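Heavy-metal chelation domain-containing protein (PDB 3NPG) is of unknown function but belongs to a family proposed to chelate heavy metals, and probably carries a Rossmann-like domain. Local coordinates at residues V35-I40 with P65-F70; N60-E63 with E69-D72; I119-N124 with R130-K135; D166-S171 with D181-R186. One frame throughout, in Å; residues are numbered along the deposited sequence.

How the contacts relate
Two distant pairs make up the set. Contacts 1 and 2 share Glu69 and Phe70 on helix 67-72, their centres lie 11 Å apart, and both touch a second subunit. Contacts 3 and 4 have centres 14 Å apart and reach one parallel region of the mixed sheet, where strands 118-122 and 167-171 are neighbours: Ile122 O and Ser171 N lie 2.8 Å apart, a probable hydrogen bond, and Leu132 CD1 packs 3.5 Å from Ile169 CD1. Between the pairs nothing touches; the nearest atoms of contacts 2 and 4 are still about 14 Å apart, and the first pair belongs to the N-terminal part of the chain, the second to the C-terminal part. No active site is established against which these positions could be measured.

Contact 1. Residues V35-I40 with P65-F70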
loop_
_atom_site.group_PDB
_atom_site.type_symbol
_atom_site.label_atom_id
_atom_site.label_comp_id
_atom_site.label_asym_id
_atom_site.label_seq_id
_atom_site.Cartn_x
_atom_site.Cartn_y
_atom_site.Cartn_z
ATOM N N VAL A 35 -11.553 4.418 -24.335
ATOM C CA VAL A 35 -11.741 3.751 -25.619
ATOM C C VAL A 35 -12.535 4.676 -26.533
ATOM O O VAL A 35 -13.642 5.097 -26.176
ATOM C CB VAL A 35 -12.430 2.357 -25.456
ATOM C CG1 VAL A 35 -12.944 1.837 -26.791
ATOM C CG2 VAL A 35 -11.483 1.344 -24.807
ATOM N N LEU A 36 -11.942 5.056 -27.674
ATOM C CA LEU A 36 -12.598 5.920 -28.651
ATOM C C LEU A 36 -13.210 5.069 -29.775
ATOM O O LEU A 36 -12.519 4.227 -30.356
ATOM C CB LEU A 36 -11.585 6.937 -29.221
ATOM C CG LEU A 36 -12.145 8.009 -30.164
ATOM C CD1 LEU A 36 -13.231 8.837 -29.481
ATOM C CD2 LEU A 36 -11.033 8.911 -30.679
ATOM N N VAL A 37 -14.522 5.232 -30.027
ATOM C CA VAL A 37 -15.219 4.466 -31.072
ATOM C C VAL A 37 -15.850 5.387 -32.113
ATOM O O VAL A 37 -16.027 6.576 -31.852
ATOM C CB VAL A 37 -16.255 3.457 -30.488
ATOM C CG1 VAL A 37 -15.575 2.424 -29.598
ATOM C CG2 VAL A 37 -17.378 4.181 -29.736
ATOM N N GLU A 38 -16.209 4.835 -33.290
ATOM C CA GLU A 38 -16.839 5.617 -34.351
ATOM C C GLU A 38 -17.951 4.840 -35.043
ATOM O O GLU A 38 -17.781 3.661 -35.376
ATOM C CB GLU A 38 -15.794 6.087 -35.372
ATOM C CG GLU A 38 -16.334 7.074 -36.398
ATOM C CD GLU A 38 -15.285 7.701 -37.292
ATOM O OE1 GLU A 38 -14.281 7.021 -37.605
ATOM O OE2 GLU A 38 -15.486 8.864 -37.711
ATOM N N GLY A 39 -19.073 5.518 -35.274
ATOM C CA GLY A 39 -20.205 4.974 -36.006
ATOM C C GLY A 39 -20.606 5.860 -37.165
ATOM O O GLY A 39 -19.888 6.809 -37.505
ATOM N N ILE A 40 -21.761 5.577 -37.766
ATOM C CA ILE A 40 -22.275 6.360 -38.895
ATOM C C ILE A 40 -22.693 7.787 -38.459
ATOM O O ILE A 40 -22.551 8.729 -39.238
ATOM C CB ILE A 40 -23.423 5.581 -39.612
ATOM C CG1 ILE A 40 -22.873 4.347 -40.399
ATOM C CG2 ILE A 40 -24.245 6.478 -40.500
ATOM C CD1 ILE A 40 -21.891 4.690 -41.655
ATOM N N PRO A 65 -6.107 -5.569 -31.367
ATOM C CA PRO A 65 -7.158 -4.809 -30.678
ATOM C C PRO A 65 -8.357 -4.495 -31.563
ATOM O O PRO A 65 -8.197 -4.059 -32.706
ATOM C CB PRO A 65 -6.436 -3.530 -30.226
ATOM C CG PRO A 65 -4.971 -3.815 -30.396
ATOM C CD PRO A 65 -4.877 -4.771 -31.516
ATOM N N SER A 66 -9.562 -4.754 -31.039
ATOM C CA SER A 66 -10.827 -4.439 -31.701
ATOM C C SER A 66 -11.886 -4.177 -30.639
ATOM O O SER A 66 -11.675 -4.507 -29.470
ATOM C CB SER A 66 -11.262 -5.584 -32.613
ATOM O OG SER A 66 -11.826 -6.658 -31.878
ATOM N N LEU A 67 -13.010 -3.572 -31.028
ATOM C CA LEU A 67 -14.078 -3.253 -30.084
ATOM C C LEU A 67 -14.700 -4.526 -29.471
ATOM O O LEU A 67 -14.867 -4.596 -28.255
ATOM C CB LEU A 67 -15.148 -2.383 -30.762
ATOM C CG LEU A 67 -16.257 -1.834 -29.870
ATOM C CD1 LEU A 67 -15.689 -1.124 -28.643
ATOM C CD2 LEU A 67 -17.134 -0.903 -30.634
ATOM N N LEU A 68 -14.972 -5.553 -30.306
ATOM C CA LEU A 68 -15.553 -6.816 -29.830
ATOM C C LEU A 68 -14.576 -7.605 -28.944
ATOM O O LEU A 68 -15.003 -8.234 -27.976
ATOM C CB LEU A 68 -16.033 -7.676 -31.015
ATOM C CG LEU A 68 -17.250 -7.132 -31.786
ATOM C CD1 LEU A 68 -17.422 -7.849 -33.105
ATOM C CD2 LEU A 68 -18.520 -7.231 -30.951
ATOM N N GLU A 69 -13.257 -7.546 -29.263
ATOM C CA GLU A 69 -12.204 -8.218 -28.478
ATOM C C GLU A 69 -12.090 -7.582 -27.089
ATOM O O GLU A 69 -11.991 -8.302 -26.091
ATOM C CB GLU A 69 -10.847 -8.151 -29.220
ATOM C CG GLU A 69 -9.704 -8.883 -28.521
ATOM C CD GLU A 69 -9.707 -10.395 -28.664
ATOM O OE1 GLU A 69 -10.208 -10.897 -29.695
ATOM O OE2 GLU A 69 -9.135 -11.072 -27.778
ATOM N N PHE A 70 -12.147 -6.231 -27.022
ATOM C CA PHE A 70 -12.087 -5.496 -25.755
ATOM C C PHE A 70 -13.260 -5.851 -24.860
ATOM O O PHE A 70 -13.053 -6.224 -23.707
ATOM C CB PHE A 70 -12.044 -3.971 -26.002
ATOM C CG PHE A 70 -10.689 -3.403 -26.390
ATOM C CD1 PHE A 70 -9.558 -4.213 -26.428
ATOM C CD2 PHE A 70 -10.541 -2.052 -26.680
ATOM C CE1 PHE A 70 -8.315 -3.689 -26.779
ATOM C CE2 PHE A 70 -9.295 -1.528 -27.028
ATOM C CZ PHE A 70 -8.190 -2.349 -27.077
#
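Val35 and Val37 lie on strand 32-38, the middle strand of a three-stranded antiparallel sheet, and turn the same way to meet Leu67 and Phe70 on helix 67-72. Being two residues apart, they share one face of the strand, and that face looks at the helix. The nearest CA atoms, Val37 and Leu67, are 7.9 Å apart, so methyl groups span the distance. Val37 CG1 sits almost evenly before the Leu67 fork, 3.7 Å from Leu67 CD1 and 3.8 Å from Leu67 CD2, with the two side chains at about a right angle. It is the branch anti to the carbonyl carbon (chi1 -61°) that does so. At Val35 the two methyls divide the work: CG2 comes within 4.0 Å of Phe70 CD2, at a slant to the ring, while CG1 approaches Leu67 CD1 more loosely at 4.4 Å. The helix start is capped by Ser66, whose OG accepts from Glu69 N at 3.1 Å with an N-H...O angle of 154°. Phe70 also packs edge-to-face on Phe26, and Leu232 of a second subunit touches it. Helix 79-96 adds Ala87, Ala88, Ala91 and Val92 around the four side chains. All four are buried and no hydrogen bond crosses between the segments, which implies that strand and helix are held here by hydrophobic burial rather than by polar pairing.

Contact 2. Residues N60-E63 with E69-D72; sequences NSIE and EFID
Ile62 reaches from the loop before helix 67-72 to Glu69 and Phe70, and its CB already points at the helix. From CB two branches part. CG2, anti to the backbone N, lies 3.9 Å from Glu69 CG and 4.1 Å from Phe70 CE1. CG1 leaves on the other branch and also lies 3.9 Å from Glu69 CG, so that methylene is met by both. The same CG1 is 4.0 Å from Glu69 OE2, a van der Waals approach to an oxygen whose salt-bridge partner is Lys73. The extended second torsion (chi2 159°) then carries CD1 on to the edge of the Phe70 ring, near its plane, 3.6 Å from CD1 of Phe70. Behind the isoleucine, Asn60 OD1 accepts from Ile62 N at 3.1 Å (N-H...O angle 157°), an Asx turn that helps to fix the backbone from which the side chain projects. Cutting Ile62 back to an alanine removes CG1, CG2 and CD1, and is likely to leave the Phe70 edge and the Glu69 methylene without these apolar contacts, with a gap between loop and helix. The loop lies along one flank of helix 67-72, whose Ile71 packs on helix 6-17, while Asn60 rests on helix 79-96 and Leu232 of a second subunit packs on Ile62.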
loop_
_atom_site.group_PDB
_atom_site.type_symbol
_atom_site.label_atom_id
_atom_site.label_comp_id
_atom_site.label_asym_id
_atom_site.label_seq_id
_atom_site.Cartn_x
_atom_site.Cartn_y
_atom_site.Cartn_z
ATOM N N ASN A 60 -1.140 -8.479 -21.218
ATOM C CA ASN A 60 -2.411 -8.421 -21.946
ATOM C C ASN A 60 -2.449 -9.493 -23.048
ATOM O O ASN A 60 -1.558 -9.537 -23.903
ATOM C CB ASN A 60 -2.645 -7.017 -22.534
ATOM C CG ASN A 60 -4.105 -6.680 -22.760
ATOM O OD1 ASN A 60 -4.880 -7.472 -23.296
ATOM N ND2 ASN A 60 -4.500 -5.474 -22.386
ATOM N N SER A 61 -3.464 -10.380 -23.002
ATOM C CA SER A 61 -3.612 -11.467 -23.976
ATOM C C SER A 61 -4.094 -10.962 -25.348
ATOM O O SER A 61 -3.954 -11.676 -26.347
ATOM C CB SER A 61 -4.558 -12.539 -23.447
ATOM O OG SER A 61 -5.838 -11.997 -23.166
ATOM N N ILE A 62 -4.658 -9.727 -25.398
ATOM C CA ILE A 62 -5.132 -9.122 -26.648
ATOM C C ILE A 62 -3.953 -8.834 -27.598
ATOM O O ILE A 62 -3.052 -8.062 -27.256
ATOM C CB ILE A 62 -6.000 -7.853 -26.375
ATOM C CG1 ILE A 62 -7.279 -8.227 -25.590
ATOM C CG2 ILE A 62 -6.349 -7.133 -27.678
ATOM C CD1 ILE A 62 -7.934 -7.062 -24.831
ATOM N N GLU A 63 -3.938 -9.502 -28.759
ATOM C CA GLU A 63 -2.894 -9.308 -29.761
ATOM C C GLU A 63 -3.363 -8.325 -30.828
ATOM O O GLU A 63 -2.649 -7.371 -31.142
ATOM C CB GLU A 63 -2.486 -10.652 -30.395
ATOM C CG GLU A 63 -1.880 -11.644 -29.407
ATOM C CD GLU A 63 -0.599 -11.188 -28.729
ATOM O OE1 GLU A 63 0.257 -10.582 -29.413
ATOM O OE2 GLU A 63 -0.437 -11.475 -27.520
ATOM N N GLU A 69 -13.257 -7.546 -29.263
ATOM C CA GLU A 69 -12.204 -8.218 -28.478
ATOM C C GLU A 69 -12.090 -7.582 -27.089
ATOM O O GLU A 69 -11.991 -8.302 -26.091
ATOM C CB GLU A 69 -10.847 -8.151 -29.220
ATOM C CG GLU A 69 -9.704 -8.883 -28.521
ATOM C CD GLU A 69 -9.707 -10.395 -28.664
ATOM O OE1 GLU A 69 -10.208 -10.897 -29.695
ATOM O OE2 GLU A 69 -9.135 -11.072 -27.778
ATOM N N PHE A 70 -12.147 -6.231 -27.022
ATOM C CA PHE A 70 -12.087 -5.496 -25.755
ATOM C C PHE A 70 -13.260 -5.851 -24.860
ATOM O O PHE A 70 -13.053 -6.224 -23.707
ATOM C CB PHE A 70 -12.044 -3.971 -26.002
ATOM C CG PHE A 70 -10.689 -3.403 -26.390
ATOM C CD1 PHE A 70 -9.558 -4.213 -26.428
ATOM C CD2 PHE A 70 -10.541 -2.052 -26.680
ATOM C CE1 PHE A 70 -8.315 -3.689 -26.779
ATOM C CE2 PHE A 70 -9.295 -1.528 -27.028
ATOM C CZ PHE A 70 -8.190 -2.349 -27.077
ATOM N N ILE A 71 -14.503 -5.798 -25.412
ATOM C CA ILE A 71 -15.737 -6.097 -24.660
ATOM C C ILE A 71 -15.766 -7.546 -24.151
ATOM O O ILE A 71 -16.222 -7.788 -23.035
ATOM C CB ILE A 71 -17.020 -5.730 -25.485
ATOM C CG1 ILE A 71 -16.989 -4.245 -25.929
ATOM C CG2 ILE A 71 -18.300 -6.035 -24.685
ATOM C CD1 ILE A 71 -18.004 -3.884 -27.008
ATOM N N ASP A 72 -15.257 -8.500 -24.952
ATOM C CA ASP A 72 -15.222 -9.910 -24.551
ATOM C C ASP A 72 -14.328 -10.118 -23.315
ATOM O O ASP A 72 -14.594 -11.008 -22.506
ATOM C CB ASP A 72 -14.747 -10.794 -25.716
ATOM C CG ASP A 72 -14.774 -12.279 -25.405
ATOM O OD1 ASP A 72 -15.820 -12.765 -24.921
ATOM O OD2 ASP A 72 -13.748 -12.955 -25.645
#

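Contact 3. Residues I119-N124 with R130-K135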
loop_
_atom_site.group_PDB
_atom_site.type_symbol
_atom_site.label_atom_id
_atom_site.label_comp_id
_atom_site.label_asym_id
_atom_site.label_seq_id
_atom_site.Cartn_x
_atom_site.Cartn_y
_atom_site.Cartn_z
ATOM N N ILE A 119 -26.842 5.780 5.153
ATOM C CA ILE A 119 -26.249 5.710 3.824
ATOM C C ILE A 119 -24.894 5.002 3.869
ATOM O O ILE A 119 -24.069 5.307 4.731
ATOM C CB ILE A 119 -26.124 7.146 3.190
ATOM C CG1 ILE A 119 -27.494 7.856 3.118
ATOM C CG2 ILE A 119 -25.466 7.087 1.810
ATOM C CD1 ILE A 119 -27.429 9.286 2.709
ATOM N N ALA A 120 -24.651 4.081 2.920
ATOM C CA ALA A 120 -23.351 3.437 2.773
ATOM C C ALA A 120 -22.659 3.997 1.546
ATOM O O ALA A 120 -23.192 3.890 0.441
ATOM C CB ALA A 120 -23.515 1.932 2.640
ATOM N N ILE A 121 -21.510 4.673 1.743
ATOM C CA ILE A 121 -20.754 5.258 0.639
ATOM C C ILE A 121 -19.525 4.408 0.324
ATOM O O ILE A 121 -18.601 4.327 1.136
ATOM C CB ILE A 121 -20.405 6.760 0.906
ATOM C CG1 ILE A 121 -21.689 7.618 0.988
ATOM C CG2 ILE A 121 -19.444 7.303 -0.166
ATOM C CD1 ILE A 121 -21.441 9.136 1.251
ATOM N N ILE A 122 -19.543 3.721 -0.831
ATOM C CA ILE A 122 -18.425 2.884 -1.274
ATOM C C ILE A 122 -17.526 3.698 -2.203
ATOM O O ILE A 122 -17.967 4.144 -3.266
ATOM C CB ILE A 122 -18.934 1.568 -1.922
ATOM C CG1 ILE A 122 -19.783 0.758 -0.915
ATOM C CG2 ILE A 122 -17.774 0.733 -2.458
ATOM C CD1 ILE A 122 -21.005 0.157 -1.494
ATOM N N GLY A 123 -16.315 3.965 -1.743
ATOM C CA GLY A 123 -15.386 4.848 -2.428
ATOM C C GLY A 123 -15.416 6.229 -1.812
ATOM O O GLY A 123 -16.468 6.871 -1.783
ATOM N N ASN A 124 -14.287 6.663 -1.232
ATOM C CA ASN A 124 -14.214 7.946 -0.541
ATOM C C ASN A 124 -14.322 9.129 -1.509
ATOM O O ASN A 124 -13.373 9.433 -2.245
ATOM C CB ASN A 124 -12.945 8.041 0.310
ATOM C CG ASN A 124 -12.945 9.194 1.296
ATOM O OD1 ASN A 124 -13.987 9.752 1.647
ATOM N ND2 ASN A 124 -11.777 9.537 1.796
ATOM N N ARG A 130 -18.974 14.932 2.752
ATOM C CA ARG A 130 -19.138 16.154 3.553
ATOM C C ARG A 130 -20.586 16.653 3.566
ATOM O O ARG A 130 -21.071 17.104 4.606
ATOM C CB ARG A 130 -18.195 17.259 3.048
ATOM N N THR A 131 -21.274 16.564 2.414
ATOM C CA THR A 131 -22.655 17.032 2.270
ATOM C C THR A 131 -23.653 16.116 3.009
ATOM O O THR A 131 -24.607 16.609 3.610
ATOM C CB THR A 131 -23.018 17.173 0.774
ATOM O OG1 THR A 131 -21.958 17.836 0.084
ATOM C CG2 THR A 131 -24.327 17.924 0.558
ATOM N N LEU A 132 -23.435 14.790 2.952
ATOM C CA LEU A 132 -24.362 13.818 3.540
ATOM C C LEU A 132 -24.105 13.529 5.027
ATOM O O LEU A 132 -25.041 13.174 5.746
ATOM C CB LEU A 132 -24.357 12.511 2.734
ATOM C CG LEU A 132 -24.824 12.616 1.277
ATOM C CD1 LEU A 132 -24.521 11.369 0.540
ATOM C CD2 LEU A 132 -26.310 12.920 1.191
ATOM N N LYS A 133 -22.841 13.658 5.487
ATOM C CA LYS A 133 -22.477 13.377 6.885
ATOM C C LYS A 133 -23.183 14.321 7.892
ATOM O O LYS A 133 -23.319 13.969 9.067
ATOM C CB LYS A 133 -20.952 13.432 7.069
ATOM C CG LYS A 133 -20.426 12.365 8.013
ATOM C CD LYS A 133 -18.910 12.414 8.125
ATOM N N GLU A 134 -23.647 15.502 7.423
ATOM C CA GLU A 134 -24.299 16.499 8.289
ATOM C C GLU A 134 -25.833 16.311 8.407
ATOM O O GLU A 134 -26.451 16.905 9.295
ATOM C CB GLU A 134 -23.953 17.937 7.834
ATOM C CG GLU A 134 -24.459 18.283 6.440
ATOM C CD GLU A 134 -24.063 19.655 5.926
ATOM O OE1 GLU A 134 -22.959 20.132 6.279
ATOM O OE2 GLU A 134 -24.817 20.211 5.096
ATOM N N LYS A 135 -26.444 15.517 7.503
ATOM C CA LYS A 135 -27.895 15.303 7.529
ATOM C C LYS A 135 -28.284 13.820 7.685
ATOM O O LYS A 135 -29.419 13.525 8.075
ATOM C CB LYS A 135 -28.555 15.908 6.280
#
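Leu132 has the most surface buried by this contact, 59 Å², and is met by Ile119 (35 Å²) and Ile121 (24 Å²). These three account for the whole 118 Å² that the segments bury on each other. The isoleucines stand two residues apart on strand 118-122 and so point from the same face of the sheet toward helix 126-132. Both have CG1 anti to the carbonyl carbon and a nearly straight onward chain (chi2 172° at Ile119), which puts each CD1 at the far end of its reach. Leu132 answers with its fork. Its CD1 lies 3.9 Å from Ile121 CD1 and 4.2 Å from Ile119 CD1, whereas its CD2 is 4.1 Å from Ile119 CD1 alone. One terminal methyl of the leucine therefore touches both isoleucines, and the other serves only the first. Ile119 meets the leucine at about a right angle, while Ile121 approaches at a slant. The backbones remain well apart, with Ile119 CA 8.3 Å from Leu132 CA, and no hydrogen bond joins the segments. Strand 118-122, helix 126-132 and strand 137-141 form a beta-alpha-beta unit of the kind found in Rossmann-like folds. Within it Val138 of the following parallel strand touches both Ile121 and Leu132, Ile111 of helix 107-112 packs on Ile119 and Leu132, and the helix also covers the neighbouring strand 167-171 by way of Ile169.

Contact 4. Residues D166-S171 with D181-R186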
loop_
_atom_site.group_PDB
_atom_site.type_symbol
_atom_site.label_atom_id
_atom_site.label_comp_id
_atom_site.label_asym_id
_atom_site.label_seq_id
_atom_site.Cartn_x
_atom_site.Cartn_y
_atom_site.Cartn_z
ATOM N N ASP A 166 -30.217 2.111 4.101
ATOM C CA ASP A 166 -31.402 2.381 3.277
ATOM C C ASP A 166 -30.999 2.910 1.904
ATOM O O ASP A 166 -31.783 2.833 0.956
ATOM C CB ASP A 166 -32.323 3.390 3.978
ATOM C CG ASP A 166 -32.500 3.118 5.448
ATOM O OD1 ASP A 166 -33.189 2.134 5.790
ATOM O OD2 ASP A 166 -31.931 3.874 6.261
ATOM N N GLY A 167 -29.807 3.498 1.827
ATOM C CA GLY A 167 -29.271 4.046 0.588
ATOM C C GLY A 167 -27.818 3.689 0.372
ATOM O O GLY A 167 -27.053 3.580 1.334
ATOM N N ILE A 168 -27.426 3.481 -0.899
ATOM C CA ILE A 168 -26.044 3.140 -1.255
ATOM C C ILE A 168 -25.531 4.035 -2.379
ATOM O O ILE A 168 -26.168 4.129 -3.433
ATOM C CB ILE A 168 -25.912 1.625 -1.620
ATOM C CG1 ILE A 168 -26.205 0.732 -0.399
ATOM C CG2 ILE A 168 -24.522 1.313 -2.213
ATOM C CD1 ILE A 168 -26.503 -0.659 -0.731
ATOM N N ILE A 169 -24.372 4.693 -2.157
ATOM C CA ILE A 169 -23.696 5.475 -3.196
ATOM C C ILE A 169 -22.357 4.819 -3.473
ATOM O O ILE A 169 -21.403 5.014 -2.712
ATOM C CB ILE A 169 -23.559 6.987 -2.818
ATOM C CG1 ILE A 169 -24.930 7.610 -2.501
ATOM C CG2 ILE A 169 -22.843 7.767 -3.924
ATOM C CD1 ILE A 169 -24.847 8.995 -2.005
ATOM N N ALA A 170 -22.322 3.919 -4.480
ATOM C CA ALA A 170 -21.121 3.149 -4.806
ATOM C C ALA A 170 -20.388 3.746 -5.975
ATOM O O ALA A 170 -20.991 3.983 -7.028
ATOM C CB ALA A 170 -21.491 1.701 -5.106
ATOM N N SER A 171 -19.071 4.000 -5.805
ATOM C CA SER A 171 -18.226 4.502 -6.880
ATOM C C SER A 171 -18.312 3.548 -8.057
ATOM O O SER A 171 -18.251 2.330 -7.865
ATOM C CB SER A 171 -16.780 4.621 -6.411
ATOM O OG SER A 171 -15.928 5.053 -7.460
ATOM N N ASP A 181 -21.282 -7.103 -7.804
ATOM C CA ASP A 181 -22.113 -8.298 -7.567
ATOM C C ASP A 181 -22.380 -8.524 -6.078
ATOM O O ASP A 181 -23.510 -8.842 -5.700
ATOM C CB ASP A 181 -21.470 -9.541 -8.192
ATOM C CG ASP A 181 -21.539 -9.571 -9.707
ATOM O OD1 ASP A 181 -20.856 -8.744 -10.349
ATOM O OD2 ASP A 181 -22.207 -10.462 -10.245
HETATM N N MSE A 182 -21.346 -8.336 -5.230
HETATM C CA MSE A 182 -21.463 -8.489 -3.773
HETATM C C MSE A 182 -22.301 -7.350 -3.165
HETATM O O MSE A 182 -23.206 -7.614 -2.367
HETATM C CB MSE A 182 -20.060 -8.544 -3.123
HETATM C CG MSE A 182 -20.086 -8.747 -1.594
HETATM SE SE MSE A 182 -20.207 -7.080 -0.594
HETATM C CE MSE A 182 -18.548 -6.260 -1.156
ATOM N N ILE A 183 -22.003 -6.083 -3.554
ATOM C CA ILE A 183 -22.710 -4.895 -3.062
ATOM C C ILE A 183 -24.223 -5.026 -3.245
ATOM O O ILE A 183 -24.979 -4.784 -2.302
ATOM C CB ILE A 183 -22.140 -3.595 -3.721
ATOM C CG1 ILE A 183 -20.707 -3.309 -3.217
ATOM C CG2 ILE A 183 -23.075 -2.382 -3.480
ATOM C CD1 ILE A 183 -19.895 -2.370 -4.118
ATOM N N LEU A 184 -24.662 -5.466 -4.439
ATOM C CA LEU A 184 -26.089 -5.643 -4.735
ATOM C C LEU A 184 -26.695 -6.807 -3.956
ATOM O O LEU A 184 -27.819 -6.697 -3.474
ATOM C CB LEU A 184 -26.315 -5.822 -6.246
ATOM C CG LEU A 184 -25.978 -4.601 -7.115
ATOM C CD1 LEU A 184 -26.104 -4.929 -8.578
ATOM C CD2 LEU A 184 -26.861 -3.411 -6.759
ATOM N N ASP A 185 -25.939 -7.909 -3.799
ATOM C CA ASP A 185 -26.401 -9.076 -3.040
ATOM C C ASP A 185 -26.611 -8.726 -1.560
ATOM O O ASP A 185 -27.569 -9.208 -0.945
ATOM C CB ASP A 185 -25.405 -10.244 -3.185
ATOM C CG ASP A 185 -25.625 -11.389 -2.193
ATOM O OD1 ASP A 185 -26.769 -11.903 -2.120
ATOM O OD2 ASP A 185 -24.644 -11.792 -1.519
ATOM N N ARG A 186 -25.731 -7.872 -0.993
ATOM C CA ARG A 186 -25.809 -7.495 0.419
ATOM C C ARG A 186 -26.725 -6.294 0.664
ATOM O O ARG A 186 -27.042 -5.993 1.814
ATOM C CB ARG A 186 -24.402 -7.255 1.001
ATOM C CG ARG A 186 -23.491 -8.498 0.944
ATOM C CD ARG A 186 -24.099 -9.693 1.669
ATOM N NE ARG A 186 -24.077 -9.522 3.124
ATOM C CZ ARG A 186 -24.711 -10.324 3.978
ATOM N NH1 ARG A 186 -25.436 -11.342 3.531
ATOM N NH2 ARG A 186 -24.632 -10.108 5.283
#
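Ile168 and Ile183 meet without any ring, amide or carboxylate between them, so no flat group has a face or edge in this contact. The Arg186 guanidinium takes no part; it is turned to Tyr159, with which it forms a cation-pi pair, and its NE hydrogen-bonds to Tyr159 O. What does meet is branched aliphatic carbon. Ile168 CG2 lies 4.2 Å from Ile183 CG2, each being the methyl anti to its own backbone N, and the two side chains meet at a slant. At its other branch Ile183 runs out through CG1 (chi2 160°) until CD1 is 4.5 Å from Ala170 CB, a looser approach. Ile168 and Ala170 are alternate residues of strand 167-171, so they face helix 180-186 together, whereas the intervening Ile169 turns to the other side of the sheet, onto Val128 of helix 126-132. This layering, with helices on both faces of a largely parallel sheet, is consistent with a Rossmann-like domain, and the strand lies in it between strands 118-122 and 192-196. The Ala170 and Ile183 CA atoms are 8.4 Å apart. Ile122 of the adjoining strand touches Ile168, Ala170 and Ile183, and Ile195 of strand 192-196 packs on Ala170.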